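Local coordinates for protein alkylpurine DNA glycosylase AlkC (PDB 5VHV) that probably removes alkylated purine bases from DNA as a glycosylase of base excision repair, without flipping the damaged nucleotide out of the helix, at residues A[285-289]-A[345-349]; A[306-310]-A[322-326]. All blocks are in the same frame, centred on the assembly; numbering follows the deposited sequence.

Contact 1: A[285-289]-A[345-349]; sequences QKLVV and VLVNG
An antiparallel strand pair of the C-terminal β domain, which resembles an immunoglobulin-like sandwich, ends here, where Val289 and Val347 form a non-hydrogen-bonded pair and Asn348 begins a tight turn. The CA atoms of Val289 and Val347 are 4.6 Å apart. The CA-H of Val289 leans on Leu346 O, and that of Val347 on Val288 O. On the same face CD2 of Leu287 meets CG1 of Val347 at 4.0 Å. This face is buried, with Phe275 against Val289 and Ala251 against Val347.

Past the pair, Asn348 N gives a hydrogen bond of 2.9 Å to Val288 O. The Asn348 side-chain amide then takes the place of a further backbone pairing. CG lies beside its own backbone N (chi1 -67°), which carries the amide back along strand 285-289. OD1 accepts Val288 N at 2.8 Å, almost in line with its C=O bond (173°). ND2 gives a weak bond of 3.4 Å to Lys286 O and a hydrogen bond to Ala249 O. The amide is therefore fixed at both ends. CD2 of Leu287 packs against it, 3.8 Å from ND2. A water donates to Val288 O and accepts Gly349 N at 2.9 Å, bridging the strand to the turn. Replacing Asn348 by an alanine would probably leave Val288 N without its acceptor and Lys286 O and Ala249 O without this donor.

The backbone angles of Asn348 and Gly349 fit a type I' turn, the Asn-Gly form common in β hairpins, here leading from strand 339-347 into strand 350-359.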
loop_
_atom_site.group_PDB
_atom_site.type_symbol
_atom_site.label_atom_id
_atom_site.label_comp_id
_atom_site.label_asym_id
_atom_site.label_seq_id
_atom_site.Cartn_x
_atom_site.Cartn_y
_atom_site.Cartn_z
ATOM N N GLN A 285 -31.986 1.789 -3.904
ATOM C CA GLN A 285 -30.885 2.296 -4.709
ATOM C C GLN A 285 -29.585 2.173 -3.940
ATOM O O GLN A 285 -29.529 2.423 -2.732
ATOM C CB GLN A 285 -31.128 3.753 -5.159
ATOM C CG GLN A 285 -31.173 4.777 -4.063
ATOM C CD GLN A 285 -31.755 6.111 -4.544
ATOM O OE1 GLN A 285 -31.150 6.812 -5.366
ATOM N NE2 GLN A 285 -32.944 6.458 -4.041
ATOM N N LYS A 286 -28.547 1.762 -4.653
ATOM C CA LYS A 286 -27.216 1.650 -4.082
ATOM C C LYS A 286 -26.561 3.027 -4.034
ATOM O O LYS A 286 -26.551 3.756 -5.033
ATOM C CB LYS A 286 -26.366 0.681 -4.903
ATOM C CG LYS A 286 -26.765 -0.789 -4.743
ATOM C CD LYS A 286 -25.862 -1.716 -5.559
ATOM C CE LYS A 286 -26.364 -3.157 -5.526
ATOM N NZ LYS A 286 -27.780 -3.282 -5.984
ATOM N N LEU A 287 -26.042 3.389 -2.868
ATOM C CA LEU A 287 -25.419 4.688 -2.661
ATOM C C LEU A 287 -23.988 4.526 -2.177
ATOM O O LEU A 287 -23.688 3.664 -1.346
ATOM C CB LEU A 287 -26.186 5.526 -1.633
ATOM C CG LEU A 287 -27.654 5.843 -1.941
ATOM C CD1 LEU A 287 -28.275 6.705 -0.855
ATOM C CD2 LEU A 287 -27.760 6.537 -3.274
ATOM N N VAL A 288 -23.123 5.392 -2.682
ATOM C CA VAL A 288 -21.788 5.595 -2.140
ATOM C C VAL A 288 -21.779 7.003 -1.568
ATOM O O VAL A 288 -21.924 7.983 -2.309
ATOM C CB VAL A 288 -20.700 5.397 -3.199
ATOM C CG1 VAL A 288 -19.331 5.916 -2.677
ATOM C CG2 VAL A 288 -20.618 3.901 -3.553
ATOM N N VAL A 289 -21.685 7.098 -0.249
ATOM C CA VAL A 289 -21.734 8.358 0.478
ATOM C C VAL A 289 -20.357 8.610 1.074
ATOM O O VAL A 289 -19.893 7.844 1.926
ATOM C CB VAL A 289 -22.803 8.326 1.579
ATOM C CG1 VAL A 289 -22.900 9.677 2.263
ATOM C CG2 VAL A 289 -24.162 7.940 0.999
ATOM N N VAL A 345 -20.778 17.090 1.288
ATOM C CA VAL A 345 -21.369 15.745 1.308
ATOM C C VAL A 345 -21.466 15.246 -0.125
ATOM O O VAL A 345 -21.984 15.949 -1.004
ATOM C CB VAL A 345 -22.752 15.738 1.986
ATOM C CG1 VAL A 345 -23.426 14.385 1.846
ATOM C CG2 VAL A 345 -22.620 16.071 3.467
ATOM N N LEU A 346 -20.965 14.038 -0.364
ATOM C CA LEU A 346 -20.863 13.448 -1.694
ATOM C C LEU A 346 -21.724 12.193 -1.749
ATOM O O LEU A 346 -21.565 11.294 -0.915
ATOM C CB LEU A 346 -19.415 13.059 -2.025
ATOM C CG LEU A 346 -18.380 14.161 -1.826
ATOM C CD1 LEU A 346 -16.962 13.591 -1.788
ATOM C CD2 LEU A 346 -18.525 15.158 -2.939
ATOM N N VAL A 347 -22.623 12.128 -2.728
ATOM C CA VAL A 347 -23.485 10.964 -2.899
ATOM C C VAL A 347 -23.435 10.552 -4.367
ATOM O O VAL A 347 -23.760 11.349 -5.260
ATOM C CB VAL A 347 -24.934 11.234 -2.447
ATOM C CG1 VAL A 347 -25.763 9.939 -2.554
ATOM C CG2 VAL A 347 -24.968 11.748 -1.005
ATOM N N ASN A 348 -23.015 9.309 -4.613
ATOM C CA ASN A 348 -22.748 8.810 -5.955
ATOM C C ASN A 348 -21.990 9.827 -6.800
ATOM O O ASN A 348 -22.305 10.027 -7.978
ATOM C CB ASN A 348 -24.061 8.404 -6.634
ATOM C CG ASN A 348 -24.700 7.204 -5.967
ATOM O OD1 ASN A 348 -24.236 6.749 -4.916
ATOM N ND2 ASN A 348 -25.775 6.688 -6.564
ATOM N N GLY A 349 -20.989 10.472 -6.214
ATOM C CA GLY A 349 -20.103 11.331 -6.965
ATOM C C GLY A 349 -20.561 12.763 -7.093
ATOM O O GLY A 349 -19.847 13.571 -7.696
HETATM O O HOH W 1 -19.899 9.735 -3.661
#

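Contact 2: A[306-310]-A[322-326]. With nucleotides of chain D.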
loop_
_atom_site.group_PDB
_atom_site.type_symbol
_atom_site.label_atom_id
_atom_site.label_comp_id
_atom_site.label_asym_id
_atom_site.label_seq_id
_atom_site.Cartn_x
_atom_site.Cartn_y
_atom_site.Cartn_z
ATOM N N VAL A 306 -11.021 13.751 0.438
ATOM C CA VAL A 306 -12.201 12.898 0.529
ATOM C C VAL A 306 -11.968 11.809 1.567
ATOM O O VAL A 306 -10.937 11.102 1.536
ATOM C CB VAL A 306 -12.538 12.276 -0.837
ATOM C CG1 VAL A 306 -13.736 11.332 -0.712
ATOM C CG2 VAL A 306 -12.831 13.364 -1.872
ATOM N N PHE A 307 -12.942 11.664 2.468
ATOM C CA PHE A 307 -12.999 10.584 3.441
ATOM C C PHE A 307 -14.218 9.709 3.173
ATOM O O PHE A 307 -15.280 10.189 2.754
ATOM C CB PHE A 307 -13.059 11.163 4.858
ATOM C CG PHE A 307 -11.831 11.925 5.252
ATOM C CD1 PHE A 307 -10.641 11.265 5.469
ATOM C CD2 PHE A 307 -11.865 13.299 5.411
ATOM C CE1 PHE A 307 -9.483 11.972 5.833
ATOM C CE2 PHE A 307 -10.709 13.998 5.794
ATOM C CZ PHE A 307 -9.551 13.349 6.006
ATOM N N LYS A 308 -14.070 8.420 3.460
ATOM C CA LYS A 308 -15.151 7.478 3.247
ATOM C C LYS A 308 -16.173 7.576 4.368
ATOM O O LYS A 308 -15.816 7.716 5.541
ATOM C CB LYS A 308 -14.614 6.054 3.191
ATOM C CG LYS A 308 -13.518 5.846 2.158
ATOM C CD LYS A 308 -14.032 6.138 0.731
ATOM C CE LYS A 308 -15.098 5.135 0.309
ATOM N NZ LYS A 308 -15.669 5.411 -1.071
ATOM N N LEU A 309 -17.448 7.457 4.013
ATOM C CA LEU A 309 -18.493 7.461 5.034
ATOM C C LEU A 309 -19.268 6.153 5.052
ATOM O O LEU A 309 -19.116 5.382 6.003
ATOM C CB LEU A 309 -19.407 8.666 4.831
ATOM C CG LEU A 309 -19.529 9.595 6.019
ATOM C CD1 LEU A 309 -20.445 10.773 5.607
ATOM C CD2 LEU A 309 -20.079 8.859 7.197
ATOM N N LYS A 310 -20.091 5.870 4.044
ATOM C CA LYS A 310 -20.959 4.700 4.067
ATOM C C LYS A 310 -21.298 4.299 2.639
ATOM O O LYS A 310 -21.575 5.156 1.800
ATOM C CB LYS A 310 -22.243 5.024 4.852
ATOM C CG LYS A 310 -23.043 3.833 5.344
ATOM C CD LYS A 310 -24.332 4.305 6.024
ATOM C CE LYS A 310 -25.200 3.148 6.494
ATOM N NZ LYS A 310 -24.625 2.447 7.670
ATOM N N ILE A 322 -27.030 9.670 8.984
ATOM C CA ILE A 322 -25.601 9.461 8.809
ATOM C C ILE A 322 -24.879 10.420 9.737
ATOM O O ILE A 322 -25.274 11.582 9.880
ATOM C CB ILE A 322 -25.174 9.648 7.334
ATOM C CG1 ILE A 322 -25.774 8.495 6.501
ATOM C CG2 ILE A 322 -23.656 9.684 7.203
ATOM C CD1 ILE A 322 -25.605 8.616 5.022
ATOM N N ARG A 323 -23.830 9.930 10.387
ATOM C CA ARG A 323 -23.138 10.728 11.388
ATOM C C ARG A 323 -21.696 10.264 11.446
ATOM O O ARG A 323 -21.450 9.056 11.514
ATOM C CB ARG A 323 -23.801 10.584 12.761
ATOM C CG ARG A 323 -23.092 11.360 13.858
ATOM C CD ARG A 323 -23.848 11.250 15.178
ATOM N NE ARG A 323 -23.215 12.027 16.238
ATOM C CZ ARG A 323 -23.582 13.256 16.581
ATOM N NH1 ARG A 323 -24.585 13.852 15.946
ATOM N NH2 ARG A 323 -22.949 13.888 17.558
ATOM N N ARG A 324 -20.761 11.211 11.431
ATOM C CA ARG A 324 -19.341 10.898 11.536
ATOM C C ARG A 324 -18.647 11.939 12.393
ATOM O O ARG A 324 -18.735 13.136 12.111
ATOM C CB ARG A 324 -18.676 10.852 10.150
ATOM C CG ARG A 324 -17.153 10.678 10.146
ATOM C CD ARG A 324 -16.644 9.441 10.880
ATOM N NE ARG A 324 -17.329 8.203 10.472
ATOM C CZ ARG A 324 -17.112 7.547 9.332
ATOM N NH1 ARG A 324 -16.226 7.991 8.463
ATOM N NH2 ARG A 324 -17.808 6.449 9.064
ATOM N N GLU A 325 -17.960 11.474 13.431
ATOM C CA GLU A 325 -17.100 12.310 14.245
ATOM C C GLU A 325 -15.676 12.274 13.687
ATOM O O GLU A 325 -15.205 11.232 13.235
ATOM C CB GLU A 325 -17.174 11.797 15.683
ATOM C CG GLU A 325 -16.204 12.352 16.646
ATOM C CD GLU A 325 -16.290 11.585 17.940
ATOM O OE1 GLU A 325 -15.432 10.710 18.175
ATOM O OE2 GLU A 325 -17.256 11.818 18.688
ATOM N N GLN A 326 -15.000 13.427 13.671
ATOM C CA GLN A 326 -13.616 13.483 13.197
ATOM C C GLN A 326 -12.783 14.302 14.163
ATOM O O GLN A 326 -13.193 15.382 14.587
ATOM C CB GLN A 326 -13.514 14.058 11.776
ATOM C CG GLN A 326 -12.162 13.811 11.116
ATOM C CD GLN A 326 -12.073 14.368 9.713
ATOM O OE1 GLN A 326 -13.046 14.341 8.952
ATOM N NE2 GLN A 326 -10.910 14.915 9.377
ATOM P P DG D 3 -10.627 6.615 4.855
ATOM O OP1 DG D 3 -11.548 7.742 4.625
ATOM O OP2 DG D 3 -9.733 6.099 3.788
ATOM O "O5'" DG D 3 -9.650 6.962 6.038
ATOM C "C5'" DG D 3 -10.116 7.639 7.217
ATOM C "C4'" DG D 3 -8.962 7.931 8.149
ATOM O "O4'" DG D 3 -8.500 6.705 8.798
ATOM C "C3'" DG D 3 -7.713 8.539 7.496
ATOM O "O3'" DG D 3 -7.234 9.562 8.364
ATOM C "C2'" DG D 3 -6.762 7.336 7.320
ATOM C "C1'" DG D 3 -7.126 6.445 8.512
ATOM N N9 DG D 3 -7.033 4.996 8.295
ATOM C C8 DG D 3 -7.447 4.284 7.196
ATOM N N7 DG D 3 -7.290 2.985 7.326
ATOM C C5 DG D 3 -6.785 2.832 8.601
ATOM C C6 DG D 3 -6.419 1.658 9.296
ATOM O O6 DG D 3 -6.509 0.479 8.913
ATOM N N1 DG D 3 -5.942 1.941 10.571
ATOM C C2 DG D 3 -5.819 3.191 11.099
ATOM N N2 DG D 3 -5.315 3.263 12.338
ATOM N N3 DG D 3 -6.153 4.313 10.451
ATOM C C4 DG D 3 -6.629 4.054 9.217
ATOM P P DA D 2 -12.655 0.210 3.174
ATOM O OP1 DA D 2 -13.630 0.482 2.125
ATOM O OP2 DA D 2 -11.382 -0.512 2.877
ATOM O "O5'" DA D 2 -12.308 1.624 3.830
ATOM C "C5'" DA D 2 -13.345 2.381 4.450
ATOM C "C4'" DA D 2 -12.777 3.422 5.403
ATOM O "O4'" DA D 2 -12.378 2.801 6.654
ATOM C "C3'" DA D 2 -11.538 4.138 4.915
ATOM O "O3'" DA D 2 -11.526 5.437 5.470
ATOM C "C2'" DA D 2 -10.415 3.244 5.443
ATOM C "C1'" DA D 2 -10.962 2.849 6.804
ATOM N N9 DA D 2 -10.533 1.540 7.304
ATOM C C8 DA D 2 -10.546 0.364 6.619
ATOM N N7 DA D 2 -10.167 -0.672 7.333
ATOM C C5 DA D 2 -9.893 -0.138 8.577
ATOM C C6 DA D 2 -9.449 -0.718 9.772
ATOM N N6 DA D 2 -9.193 -2.033 9.898
ATOM N N1 DA D 2 -9.286 0.093 10.845
ATOM C C2 DA D 2 -9.547 1.398 10.710
ATOM N N3 DA D 2 -9.971 2.062 9.633
ATOM C C4 DA D 2 -10.126 1.227 8.585
#
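Bends at chi2 and chi3 (57° and 50°) curl the Arg324 side chain back so that its guanidinium meets Lys308 and Leu309. NH1 donates a hydrogen bond to Lys308 O at 3.0 Å, in the carbonyl plane, with the acceptor tilted slightly out of the guanidinium plane. CD2 of Leu309 sits over one guanidinium face, off toward its rim. CD1 and CD2 of Leu309 each lie 3.7 Å from CG2 of Ile322. Leu309 and Lys310 form a classic β bulge opposite Val289.

Farther along, Gln326 NE2 lies 3.7 Å from CE2 of Phe307, with amide and ring planes 73° apart. Gln326 OE1 is hydrogen-bonded to Tyr291 OH. The edge of the Phe307 ring is turned to the DNA, near OP1 of DG3 of chain D. Lys308 N donates to that OP1 at 2.9 Å, nearly straight. CG of Lys308 rests 3.8 Å from C3' of DA2 of chain D, while its NZ forms a salt bridge with Asp290.

The phosphate oxygen thus takes a hydrogen bond from a backbone amide, a contact that does not involve a base. The Lys308 ammonium group pairs with Asp290, and Arg324 holds the carbonyl of the same lysine from the other strand.

How the contacts relate
Both contacts lie in the same β domain, their centres 12 Å apart. Strands 285-294 and 305-314 are sheet neighbours and tie them together: Val289 N probably bonds Lys310 O at 2.8 Å. Separately, CG1 of Val289 packs on CD1 of Ile322, on strand 319-327. Contact 1 is mostly buried and joins neighbouring strands, so backbone and amide bonds plus aliphatic packing do the work. Contact 2 is only partly buried. It joins the two outermost strands of the sheet order, which meet through side chains and one side-chain bond to a backbone carbonyl. Its chemistry is charged and mixed, and it touches DNA, from which contact 1 stays about 9 Å at the nearest atom.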